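Local coordinates for protein MmeI (Methylophilus methylotrophus, PDB 5HR4) that is a Type IIL restriction-modification enzyme that binds DNA and probably methylates adenine at N6 with S-adenosyl-L-methionine as methyl donor, at residues Tyr642-Thr647 with Ile739-Thr744; Phe673-Gly678 with Ser687-Trp692; Glu681-Thr686 with Phe759-Phe764. One frame throughout, in Å; residues are numbered along the deposited sequence.

Interaction 1: Tyr642-Thr647 with Ile739-Thr744. With nucleotides of chain B; nucleotides of chain C.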
loop_
_atom_site.group_PDB
_atom_site.type_symbol
_atom_site.label_atom_id
_atom_site.label_comp_id
_atom_site.label_asym_id
_atom_site.label_seq_id
_atom_site.Cartn_x
_atom_site.Cartn_y
_atom_site.Cartn_z
ATOM N N TYR A 642 -7.967 18.446 21.883
ATOM C CA TYR A 642 -8.502 17.225 21.292
ATOM C C TYR A 642 -9.848 16.891 21.933
ATOM O O TYR A 642 -10.011 17.004 23.154
ATOM C CB TYR A 642 -7.491 16.087 21.505
ATOM C CG TYR A 642 -7.733 14.788 20.749
ATOM C CD1 TYR A 642 -7.884 14.786 19.372
ATOM C CD2 TYR A 642 -7.764 13.561 21.409
ATOM C CE1 TYR A 642 -8.088 13.615 18.668
ATOM C CE2 TYR A 642 -7.976 12.380 20.712
ATOM C CZ TYR A 642 -8.130 12.411 19.336
ATOM O OH TYR A 642 -8.330 11.250 18.595
ATOM N N GLY A 643 -10.810 16.474 21.114
ATOM C CA GLY A 643 -12.128 16.130 21.620
ATOM C C GLY A 643 -12.095 14.957 22.598
ATOM O O GLY A 643 -11.119 14.207 22.697
ATOM N N ASN A 644 -13.208 14.804 23.334
ATOM C CA ASN A 644 -13.327 13.754 24.343
ATOM C C ASN A 644 -13.454 12.384 23.687
ATOM O O ASN A 644 -14.270 12.194 22.783
ATOM C CB ASN A 644 -14.544 13.992 25.250
ATOM C CG ASN A 644 -14.809 15.461 25.517
ATOM O OD1 ASN A 644 -14.230 16.064 26.425
ATOM N ND2 ASN A 644 -15.703 16.044 24.728
ATOM N N LYS A 645 -12.677 11.415 24.181
ATOM C CA LYS A 645 -12.619 10.060 23.642
ATOM C C LYS A 645 -13.313 9.103 24.596
ATOM O O LYS A 645 -12.895 8.982 25.758
ATOM C CB LYS A 645 -11.163 9.648 23.429
ATOM C CG LYS A 645 -10.932 8.207 23.083
ATOM C CD LYS A 645 -9.458 7.978 22.715
ATOM C CE LYS A 645 -9.125 6.475 22.736
ATOM N NZ LYS A 645 -7.719 6.109 22.395
ATOM N N PRO A 646 -14.370 8.419 24.168
ATOM C CA PRO A 646 -15.218 7.690 25.131
ATOM C C PRO A 646 -14.714 6.304 25.525
ATOM O O PRO A 646 -14.858 5.900 26.688
ATOM C CB PRO A 646 -16.554 7.586 24.388
ATOM C CG PRO A 646 -16.149 7.590 22.923
ATOM C CD PRO A 646 -15.031 8.595 22.863
ATOM N N THR A 647 -14.150 5.578 24.561
ATOM C CA THR A 647 -13.826 4.155 24.690
ATOM C C THR A 647 -14.920 3.397 25.429
ATOM O O THR A 647 -14.715 2.881 26.525
ATOM C CB THR A 647 -12.490 3.943 25.389
ATOM O OG1 THR A 647 -11.508 4.843 24.854
ATOM C CG2 THR A 647 -12.016 2.518 25.156
ATOM N N ILE A 739 -11.061 13.085 28.714
ATOM C CA ILE A 739 -12.030 14.160 28.894
ATOM C C ILE A 739 -11.299 15.480 28.704
ATOM O O ILE A 739 -10.242 15.707 29.307
ATOM C CB ILE A 739 -12.719 14.108 30.276
ATOM C CG1 ILE A 739 -13.636 12.889 30.396
ATOM C CG2 ILE A 739 -13.548 15.347 30.510
ATOM C CD1 ILE A 739 -14.541 12.925 31.622
ATOM N N SER A 740 -11.853 16.337 27.853
ATOM C CA SER A 740 -11.269 17.634 27.573
ATOM C C SER A 740 -12.277 18.762 27.608
ATOM O O SER A 740 -11.858 19.922 27.610
ATOM C CB SER A 740 -10.589 17.631 26.198
ATOM O OG SER A 740 -11.500 17.202 25.204
ATOM N N GLN A 741 -13.581 18.459 27.642
ATOM C CA GLN A 741 -14.694 19.405 27.613
ATOM C C GLN A 741 -14.344 20.738 28.258
ATOM O O GLN A 741 -13.870 20.772 29.397
ATOM C CB GLN A 741 -15.913 18.802 28.313
ATOM C CG GLN A 741 -17.189 19.595 28.150
ATOM C CD GLN A 741 -17.581 19.735 26.699
ATOM O OE1 GLN A 741 -17.105 18.985 25.846
ATOM N NE2 GLN A 741 -18.440 20.707 26.403
ATOM N N PRO A 742 -14.533 21.845 27.556
ATOM C CA PRO A 742 -14.268 23.167 28.135
ATOM C C PRO A 742 -15.463 23.667 28.941
ATOM O O PRO A 742 -16.511 23.027 29.018
ATOM C CB PRO A 742 -14.022 24.051 26.911
ATOM C CG PRO A 742 -14.233 23.153 25.689
ATOM C CD PRO A 742 -14.918 21.918 26.139
ATOM N N ASP A 743 -15.283 24.847 29.542
ATOM C CA ASP A 743 -16.356 25.551 30.238
ATOM C C ASP A 743 -16.973 26.687 29.416
ATOM O O ASP A 743 -18.097 27.111 29.716
ATOM C CB ASP A 743 -15.839 26.095 31.578
ATOM N N THR A 744 -16.282 27.178 28.391
ATOM C CA THR A 744 -16.805 28.186 27.478
ATOM C C THR A 744 -17.224 27.539 26.162
ATOM O O THR A 744 -16.784 26.438 25.829
ATOM C CB THR A 744 -15.753 29.266 27.224
ATOM P P DT B 3 -3.135 16.586 22.058
ATOM O OP1 DT B 3 -2.114 16.877 21.020
ATOM O OP2 DT B 3 -3.678 17.757 22.774
ATOM O "O5'" DT B 3 -4.331 15.681 21.453
ATOM C "C5'" DT B 3 -4.197 14.961 20.200
ATOM C "C4'" DT B 3 -3.063 13.953 20.222
ATOM O "O4'" DT B 3 -3.274 12.967 21.284
ATOM C "C3'" DT B 3 -2.916 13.135 18.931
ATOM O "O3'" DT B 3 -1.542 12.889 18.668
ATOM C "C2'" DT B 3 -3.626 11.833 19.302
ATOM C "C1'" DT B 3 -3.134 11.676 20.723
ATOM N N1 DT B 3 -3.907 10.716 21.529
ATOM C C2 DT B 3 -3.551 9.386 21.522
ATOM O O2 DT B 3 -2.636 8.946 20.861
ATOM N N3 DT B 3 -4.319 8.582 22.319
ATOM C C4 DT B 3 -5.378 8.968 23.129
ATOM O O4 DT B 3 -6.009 8.166 23.814
ATOM C C5 DT B 3 -5.692 10.376 23.099
ATOM C C7 DT B 3 -6.826 10.912 23.915
ATOM C C6 DT B 3 -4.947 11.173 22.311
ATOM P P DG C 9 -14.932 2.751 20.926
ATOM O OP1 DG C 9 -15.744 1.578 21.288
ATOM O OP2 DG C 9 -15.079 4.105 21.505
ATOM O "O5'" DG C 9 -13.392 2.363 21.036
ATOM C "C5'" DG C 9 -12.980 1.100 20.629
ATOM C "C4'" DG C 9 -11.487 1.075 20.449
ATOM O "O4'" DG C 9 -11.071 2.127 19.534
ATOM C "C3'" DG C 9 -10.680 1.319 21.716
ATOM O "O3'" DG C 9 -9.486 0.609 21.593
ATOM C "C2'" DG C 9 -10.409 2.808 21.635
ATOM C "C1'" DG C 9 -10.067 2.878 20.169
ATOM N N9 DG C 9 -10.050 4.215 19.631
ATOM C C8 DG C 9 -10.817 5.297 20.012
ATOM N N7 DG C 9 -10.541 6.373 19.352
ATOM C C5 DG C 9 -9.533 5.968 18.464
ATOM C C6 DG C 9 -8.828 6.688 17.469
ATOM O O6 DG C 9 -8.943 7.877 17.155
ATOM N N1 DG C 9 -7.894 5.884 16.823
ATOM C C2 DG C 9 -7.687 4.552 17.087
ATOM N N2 DG C 9 -6.761 3.924 16.364
ATOM N N3 DG C 9 -8.336 3.885 17.997
ATOM C C4 DG C 9 -9.237 4.647 18.641
ATOM P P DG C 10 -8.715 0.047 22.878
ATOM O OP1 DG C 10 -9.585 -0.963 23.531
ATOM O OP2 DG C 10 -8.259 1.165 23.733
ATOM O "O5'" DG C 10 -7.423 -0.597 22.183
ATOM C "C5'" DG C 10 -7.509 -1.113 20.840
ATOM C "C4'" DG C 10 -6.174 -1.011 20.095
ATOM O "O4'" DG C 10 -6.037 0.308 19.513
ATOM C "C3'" DG C 10 -4.914 -1.212 20.936
ATOM O "O3'" DG C 10 -3.907 -1.717 20.113
ATOM C "C2'" DG C 10 -4.588 0.209 21.373
ATOM C "C1'" DG C 10 -4.937 0.982 20.111
ATOM N N9 DG C 10 -5.320 2.368 20.351
ATOM C C8 DG C 10 -6.172 2.835 21.313
ATOM N N7 DG C 10 -6.339 4.131 21.279
ATOM C C5 DG C 10 -5.542 4.547 20.220
ATOM C C6 DG C 10 -5.325 5.849 19.696
ATOM O O6 DG C 10 -5.811 6.930 20.100
ATOM N N1 DG C 10 -4.435 5.824 18.597
ATOM C C2 DG C 10 -3.849 4.679 18.090
ATOM N N2 DG C 10 -3.027 4.837 17.063
ATOM N N3 DG C 10 -4.053 3.463 18.573
ATOM C C4 DG C 10 -4.906 3.472 19.639
#
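Asn644 and Ser740 join two irregular loops of the target recognition domain through a compact set of polar contacts. Across the segments the bonding centres on the side-chain oxygen of Asn644. Its OD1 accepts both Ser740 N and Gln741 N, each at 2.8 Å; the donor Gln741 N lies in the amide plane, whereas Ser740 N is tilted 19° from it. With CG anti to the carbonyl carbon (chi1 -35°), the carboxamide is carried to these two successive backbone N-H groups. Its other end is held less firmly: Asn644 ND2 gives a weak bond to Gln741 OE1 at 3.4 Å, the two amide planes being 37° apart, and a further weak one to Ser771 O. Alongside, the hydroxyl of Ser740 donates from OG to Tyr642 O at 2.5 Å, which ties down the backbone two residues before Asn644.

The same loop also hydrogen-bonds to the DNA: the ends of Tyr642 and Lys645 lead away from 739-744. Lys645, extended along its whole length, brings NZ to DG10 N7 of chain C at 2.7 Å, and the same NZ also bonds to DG10 O6 of chain C and DT3 O4 of chain B. All three acceptors lie on the major-groove edges of their bases, so one ammonium group contacts bases of both strands. Tyr642 OH bonds to N4 of a cytosine base.

Packing completes the arrangement. The Tyr642 ring lies against DT3 of chain B, with C5' over one face. Near the far end of the loop, Pro646 and Thr647 lie against the DG9 phosphate of chain C. A loop whose backbone is held by side-chain bonds, with a lysine reaching into the major groove, is consistent with a base-reading site of a target recognition domain.

Interaction 2: Phe673-Gly678 with Ser687-Trp692. With nucleotides of chain C.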
loop_
_atom_site.group_PDB
_atom_site.type_symbol
_atom_site.label_atom_id
_atom_site.label_comp_id
_atom_site.label_asym_id
_atom_site.label_seq_id
_atom_site.Cartn_x
_atom_site.Cartn_y
_atom_site.Cartn_z
ATOM N N PHE A 673 -28.135 13.473 30.088
ATOM C CA PHE A 673 -27.951 13.487 28.647
ATOM C C PHE A 673 -27.450 14.840 28.196
ATOM O O PHE A 673 -27.864 15.879 28.712
ATOM C CB PHE A 673 -29.254 13.176 27.919
ATOM C CG PHE A 673 -29.587 11.733 27.897
ATOM C CD1 PHE A 673 -30.286 11.168 28.934
ATOM C CD2 PHE A 673 -29.179 10.935 26.846
ATOM C CE1 PHE A 673 -30.590 9.832 28.917
ATOM C CE2 PHE A 673 -29.472 9.594 26.821
ATOM C CZ PHE A 673 -30.180 9.039 27.861
ATOM N N ARG A 674 -26.552 14.818 27.225
ATOM C CA ARG A 674 -26.074 16.032 26.591
ATOM C C ARG A 674 -25.829 15.695 25.128
ATOM O O ARG A 674 -25.670 14.521 24.770
ATOM C CB ARG A 674 -24.815 16.563 27.295
ATOM C CG ARG A 674 -25.034 17.253 28.665
ATOM C CD ARG A 674 -23.780 18.049 28.980
ATOM N NE ARG A 674 -23.852 18.922 30.147
ATOM C CZ ARG A 674 -22.772 19.474 30.704
ATOM N NH1 ARG A 674 -21.567 19.224 30.200
ATOM N NH2 ARG A 674 -22.878 20.252 31.770
ATOM N N ARG A 675 -25.836 16.729 24.277
ATOM C CA ARG A 675 -25.652 16.530 22.838
ATOM C C ARG A 675 -24.234 16.075 22.534
ATOM O O ARG A 675 -23.265 16.576 23.113
ATOM C CB ARG A 675 -25.939 17.817 22.058
ATOM C CG ARG A 675 -27.399 18.227 22.043
ATOM C CD ARG A 675 -27.624 19.618 21.450
ATOM N NE ARG A 675 -28.952 20.121 21.801
ATOM C CZ ARG A 675 -30.077 19.764 21.185
ATOM N NH1 ARG A 675 -30.045 18.904 20.174
ATOM N NH2 ARG A 675 -31.239 20.266 21.582
ATOM N N PHE A 676 -24.106 15.149 21.590
ATOM C CA PHE A 676 -22.820 14.550 21.253
ATOM C C PHE A 676 -22.562 14.768 19.773
ATOM O O PHE A 676 -23.364 14.334 18.940
ATOM C CB PHE A 676 -22.848 13.063 21.580
ATOM C CG PHE A 676 -21.548 12.378 21.430
ATOM C CD1 PHE A 676 -20.521 12.607 22.337
ATOM C CD2 PHE A 676 -21.365 11.440 20.429
ATOM C CE1 PHE A 676 -19.308 11.932 22.222
ATOM C CE2 PHE A 676 -20.153 10.765 20.297
ATOM C CZ PHE A 676 -19.124 11.009 21.205
ATOM N N VAL A 677 -21.446 15.423 19.444
ATOM C CA VAL A 677 -21.104 15.721 18.054
ATOM C C VAL A 677 -19.715 15.190 17.736
ATOM O O VAL A 677 -18.720 15.640 18.317
ATOM C CB VAL A 677 -21.187 17.229 17.750
ATOM N N GLY A 678 -19.655 14.236 16.806
ATOM C CA GLY A 678 -18.429 13.909 16.109
ATOM C C GLY A 678 -18.285 14.731 14.842
ATOM O O GLY A 678 -19.054 15.654 14.573
ATOM N N SER A 687 -28.127 14.303 14.703
ATOM C CA SER A 687 -28.320 14.424 16.145
ATOM C C SER A 687 -27.913 13.139 16.859
ATOM O O SER A 687 -28.370 12.044 16.498
ATOM C CB SER A 687 -29.769 14.778 16.492
ATOM N N ARG A 688 -27.082 13.293 17.896
ATOM C CA ARG A 688 -26.565 12.200 18.705
ATOM C C ARG A 688 -26.456 12.664 20.160
ATOM O O ARG A 688 -26.194 13.844 20.433
ATOM C CB ARG A 688 -25.193 11.754 18.176
ATOM C CG ARG A 688 -24.989 10.272 18.050
ATOM C CD ARG A 688 -23.617 9.985 17.439
ATOM N NE ARG A 688 -23.190 8.617 17.673
ATOM C CZ ARG A 688 -21.965 8.169 17.419
ATOM N NH1 ARG A 688 -21.057 8.999 16.927
ATOM N NH2 ARG A 688 -21.637 6.898 17.673
ATOM N N TRP A 689 -26.620 11.721 21.100
ATOM C CA TRP A 689 -26.599 12.036 22.522
ATOM C C TRP A 689 -25.646 11.115 23.270
ATOM O O TRP A 689 -25.516 9.931 22.942
ATOM C CB TRP A 689 -27.993 11.907 23.127
ATOM C CG TRP A 689 -29.013 12.780 22.482
ATOM C CD1 TRP A 689 -29.798 12.472 21.412
ATOM C CD2 TRP A 689 -29.364 14.115 22.870
ATOM N NE1 TRP A 689 -30.614 13.530 21.106
ATOM C CE2 TRP A 689 -30.366 14.553 21.984
ATOM C CE3 TRP A 689 -28.928 14.981 23.883
ATOM C CZ2 TRP A 689 -30.944 15.827 22.074
ATOM C CZ3 TRP A 689 -29.506 16.248 23.977
ATOM C CH2 TRP A 689 -30.504 16.655 23.076
ATOM N N CYS A 690 -25.018 11.653 24.318
ATOM C CA CYS A 690 -24.245 10.841 25.241
ATOM C C CYS A 690 -24.755 11.001 26.667
ATOM O O CYS A 690 -25.294 12.049 27.032
ATOM C CB CYS A 690 -22.756 11.200 25.197
ATOM S SG CYS A 690 -22.321 12.868 25.804
ATOM N N LEU A 691 -24.592 9.935 27.465
ATOM C CA LEU A 691 -24.682 9.999 28.922
ATOM C C LEU A 691 -23.416 10.650 29.453
ATOM O O LEU A 691 -22.344 10.041 29.399
ATOM C CB LEU A 691 -24.813 8.602 29.514
ATOM C CG LEU A 691 -26.170 8.137 30.035
ATOM C CD1 LEU A 691 -26.905 9.253 30.750
ATOM C CD2 LEU A 691 -26.956 7.694 28.862
ATOM N N TRP A 692 -23.518 11.870 29.984
ATOM C CA TRP A 692 -22.336 12.605 30.449
ATOM C C TRP A 692 -22.308 12.575 31.976
ATOM O O TRP A 692 -23.038 13.317 32.640
ATOM C CB TRP A 692 -22.318 14.029 29.909
ATOM C CG TRP A 692 -21.076 14.759 30.266
ATOM C CD1 TRP A 692 -20.941 15.743 31.201
ATOM C CD2 TRP A 692 -19.776 14.553 29.708
ATOM N NE1 TRP A 692 -19.637 16.174 31.255
ATOM C CE2 TRP A 692 -18.899 15.456 30.347
ATOM C CE3 TRP A 692 -19.269 13.703 28.718
ATOM C CZ2 TRP A 692 -17.542 15.527 30.032
ATOM C CZ3 TRP A 692 -17.921 13.776 28.403
ATOM C CH2 TRP A 692 -17.073 14.685 29.061
ATOM P P DC C 8 -18.390 6.419 16.827
ATOM O OP1 DC C 8 -19.592 5.563 16.896
ATOM O OP2 DC C 8 -18.247 7.733 17.486
ATOM O "O5'" DC C 8 -17.107 5.577 17.267
ATOM C "C5'" DC C 8 -16.988 4.235 16.874
ATOM C "C4'" DC C 8 -15.633 3.706 17.266
ATOM O "O4'" DC C 8 -14.623 4.257 16.398
ATOM C "C3'" DC C 8 -15.207 4.028 18.690
ATOM O "O3'" DC C 8 -15.191 2.837 19.353
ATOM C "C2'" DC C 8 -13.775 4.624 18.559
ATOM C "C1'" DC C 8 -13.407 4.367 17.095
ATOM N N1 DC C 8 -12.663 5.454 16.410
ATOM C C2 DC C 8 -11.541 5.131 15.611
ATOM O O2 DC C 8 -11.141 3.946 15.575
ATOM N N3 DC C 8 -10.904 6.131 14.928
ATOM C C4 DC C 8 -11.375 7.391 14.986
ATOM N N4 DC C 8 -10.723 8.354 14.285
ATOM C C5 DC C 8 -12.530 7.723 15.780
ATOM C C6 DC C 8 -13.139 6.728 16.456
#
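Arg674 and Cys690 form a hydrogen-bonded pair across the two inner strands of a four-stranded mixed sheet, antiparallel neighbours that a short helix links in the chain. Two bonds of 3.0 Å join them, Arg674 N to Cys690 O and Cys690 N to Arg674 O, and the non-hydrogen-bonded pairs Phe673-Leu691 and Arg675-Trp689 flank them. Farther along, Phe676 N donates to Arg688 O.

The tightly packed part centres on Phe676, Cys690 and Leu691. One face of the Phe673 ring receives Leu691 CD1 in a CH-pi contact, 4.3 Å from the ring centroid, while Trp689 CB sits at the ring edge. On the other face of the sheet, Phe676 has CG anti to its own N (chi1 -173°), which brings CD1 within 3.9 Å of Cys690 CB; the sulfur stands obliquely to the same ring. Leu653 and Ile770 of the flanking strands complete this layer.

The more open side carries Arg675, which is exposed and lies along Trp689, pointing the same way, with Trp689 CH2 over the centre of the guanidinium and the planes 42° apart; Trp689 NE1 bonds to Asp656 OD1.

Toward the DNA, the extended Arg688 passes the edge of the Phe676 ring and meets the DC8 phosphate of chain C edge-on with two bonds: NH1 to OP2 at 3.1 Å and NH2 to OP1 at 2.6 Å.

Interaction 3: Glu681-Thr686 with Phe759-Phe764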
loop_
_atom_site.group_PDB
_atom_site.type_symbol
_atom_site.label_atom_id
_atom_site.label_comp_id
_atom_site.label_asym_id
_atom_site.label_seq_id
_atom_site.Cartn_x
_atom_site.Cartn_y
_atom_site.Cartn_z
ATOM N N GLU A 681 -21.413 13.901 12.638
ATOM C CA GLU A 681 -22.652 14.536 13.107
ATOM C C GLU A 681 -22.658 16.041 12.866
ATOM O O GLU A 681 -23.721 16.618 12.624
ATOM C CB GLU A 681 -22.877 14.269 14.599
ATOM C CG GLU A 681 -23.467 12.902 14.939
ATOM C CD GLU A 681 -22.440 11.760 14.887
ATOM O OE1 GLU A 681 -21.226 11.998 15.163
ATOM O OE2 GLU A 681 -22.868 10.621 14.560
ATOM N N PHE A 682 -21.493 16.685 12.946
ATOM C CA PHE A 682 -21.361 18.135 12.821
ATOM C C PHE A 682 -21.414 18.577 11.358
ATOM O O PHE A 682 -22.176 19.479 10.999
ATOM C CB PHE A 682 -20.038 18.573 13.471
ATOM C CG PHE A 682 -19.689 20.020 13.249
ATOM C CD1 PHE A 682 -20.239 21.010 14.049
ATOM C CD2 PHE A 682 -18.809 20.391 12.247
ATOM C CE1 PHE A 682 -19.922 22.338 13.863
ATOM C CE2 PHE A 682 -18.480 21.726 12.049
ATOM C CZ PHE A 682 -19.041 22.701 12.855
ATOM N N ILE A 683 -20.593 17.957 10.511
ATOM C CA ILE A 683 -20.622 18.224 9.077
ATOM C C ILE A 683 -22.017 18.002 8.502
ATOM O O ILE A 683 -22.464 18.751 7.621
ATOM C CB ILE A 683 -19.570 17.349 8.368
ATOM C CG1 ILE A 683 -18.186 17.969 8.533
ATOM C CG2 ILE A 683 -19.916 17.165 6.911
ATOM C CD1 ILE A 683 -17.057 17.006 8.348
ATOM N N ASN A 684 -22.731 16.987 8.978
ATOM C CA ASN A 684 -23.968 16.560 8.344
ATOM C C ASN A 684 -25.203 16.927 9.142
ATOM O O ASN A 684 -26.300 16.443 8.829
ATOM C CB ASN A 684 -23.944 15.060 8.108
ATOM C CG ASN A 684 -22.905 14.685 7.137
ATOM O OD1 ASN A 684 -22.769 15.343 6.103
ATOM N ND2 ASN A 684 -22.108 13.666 7.465
ATOM N N ASN A 685 -25.046 17.744 10.175
ATOM C CA ASN A 685 -26.160 18.162 11.016
ATOM C C ASN A 685 -27.023 16.974 11.450
ATOM O O ASN A 685 -28.243 16.969 11.278
ATOM C CB ASN A 685 -27.005 19.212 10.296
ATOM C CG ASN A 685 -27.574 20.214 11.244
ATOM O OD1 ASN A 685 -26.880 20.683 12.144
ATOM N ND2 ASN A 685 -28.853 20.532 11.079
ATOM N N THR A 686 -26.381 15.951 12.007
ATOM C CA THR A 686 -27.084 14.795 12.549
ATOM C C THR A 686 -27.093 14.875 14.074
ATOM O O THR A 686 -26.192 15.466 14.676
ATOM C CB THR A 686 -26.433 13.490 12.069
ATOM O OG1 THR A 686 -26.548 13.410 10.649
ATOM C CG2 THR A 686 -27.123 12.264 12.663
ATOM N N PHE A 759 -12.588 24.096 1.636
ATOM C CA PHE A 759 -12.425 24.513 3.018
ATOM C C PHE A 759 -12.936 23.388 3.904
ATOM O O PHE A 759 -13.898 22.701 3.547
ATOM C CB PHE A 759 -13.200 25.802 3.297
ATOM C CG PHE A 759 -13.013 26.858 2.251
ATOM C CD1 PHE A 759 -11.942 27.741 2.321
ATOM C CD2 PHE A 759 -13.898 26.966 1.185
ATOM C CE1 PHE A 759 -11.753 28.722 1.336
ATOM C CE2 PHE A 759 -13.727 27.946 0.202
ATOM C CZ PHE A 759 -12.651 28.823 0.283
ATOM N N ILE A 760 -12.288 23.187 5.048
ATOM C CA ILE A 760 -12.821 22.270 6.054
ATOM C C ILE A 760 -13.968 22.962 6.775
ATOM O O ILE A 760 -13.751 23.996 7.423
ATOM C CB ILE A 760 -11.747 21.825 7.053
ATOM C CG1 ILE A 760 -10.675 20.999 6.361
ATOM C CG2 ILE A 760 -12.361 20.967 8.135
ATOM C CD1 ILE A 760 -9.701 20.388 7.321
ATOM N N PRO A 761 -15.198 22.442 6.685
ATOM C CA PRO A 761 -16.318 23.036 7.435
ATOM C C PRO A 761 -16.075 23.068 8.931
ATOM O O PRO A 761 -16.097 22.026 9.592
ATOM C CB PRO A 761 -17.501 22.114 7.107
ATOM C CG PRO A 761 -17.071 21.337 5.903
ATOM C CD PRO A 761 -15.593 21.223 5.963
ATOM N N ILE A 762 -15.849 24.255 9.476
ATOM C CA ILE A 762 -15.690 24.443 10.908
ATOM C C ILE A 762 -16.817 25.351 11.418
ATOM O O ILE A 762 -17.534 25.975 10.644
ATOM C CB ILE A 762 -14.307 25.028 11.229
ATOM C CG1 ILE A 762 -14.163 26.397 10.588
ATOM C CG2 ILE A 762 -13.217 24.125 10.680
ATOM C CD1 ILE A 762 -12.809 26.960 10.794
ATOM N N GLY A 763 -16.988 25.409 12.733
ATOM C CA GLY A 763 -18.053 26.268 13.230
ATOM C C GLY A 763 -18.060 26.355 14.741
ATOM O O GLY A 763 -17.264 25.709 15.426
ATOM N N PHE A 764 -18.981 27.168 15.262
ATOM C CA PHE A 764 -19.099 27.367 16.699
ATOM C C PHE A 764 -20.174 26.470 17.296
ATOM O O PHE A 764 -21.210 26.206 16.679
ATOM C CB PHE A 764 -19.413 28.817 17.040
ATOM C CG PHE A 764 -18.264 29.744 16.835
ATOM C CD1 PHE A 764 -17.273 29.862 17.793
ATOM C CD2 PHE A 764 -18.179 30.519 15.682
ATOM C CE1 PHE A 764 -16.209 30.739 17.603
ATOM C CE2 PHE A 764 -17.122 31.397 15.483
ATOM C CZ PHE A 764 -16.138 31.508 16.437
#
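Phe682 points its ring edge-on at the backbone of Pro761 to Gly763, and this approach makes most of the contact between the end of helix 679-683 and the chain leading into strand 763-765. The torsion about CA-CB (chi1 172°) sets CG opposite the backbone N, sending the ring outward from the helix. Its rim atoms then do the touching: CE2 reaches Pro761 O at 3.4 Å, and CZ reaches Gly763 N, also at 3.4 Å. The carbonyl oxygen and the glycine CA lie close to the ring plane, so the peptide chain passes along the edge of the ring. Gly763, lacking a side chain, lets the ring meet bare backbone.

Ile683, the next residue, adds a lighter contact, its CG1 standing 4.4 Å from Pro761 CG. Leu748 and Pro750 of strand 746-750 and Leu852 of helix 852-856 also pack on Phe682. Such an aromatic edge beside a carbonyl oxygen is probably helped by the slightly positive ring hydrogens, but the contact depends mainly on shape and apolar burial, with no directional polar bond to fix it between the two segments.

In the fold
All three interactions fall within the target recognition domain, and they differ in burial and in how they meet the DNA. Interaction 1 is buried and polar, with base contacts on its first loop; interaction 2 is a partly buried sheet pairing that reaches the DNA through a phosphate; interaction 3 is buried and largely apolar, touching a phosphate through Ile683 and Asn684. Interactions 1 and 2 touch where Trp692 packs on Ile739, Gln741 and Asn644. Interactions 2 and 3 share one continuous strand-helix-strand run, 673-691, and are also joined by a long, weak ion pair between Arg688 and Glu681. Interactions 1 and 3, with centres about 17 Å apart, do not touch.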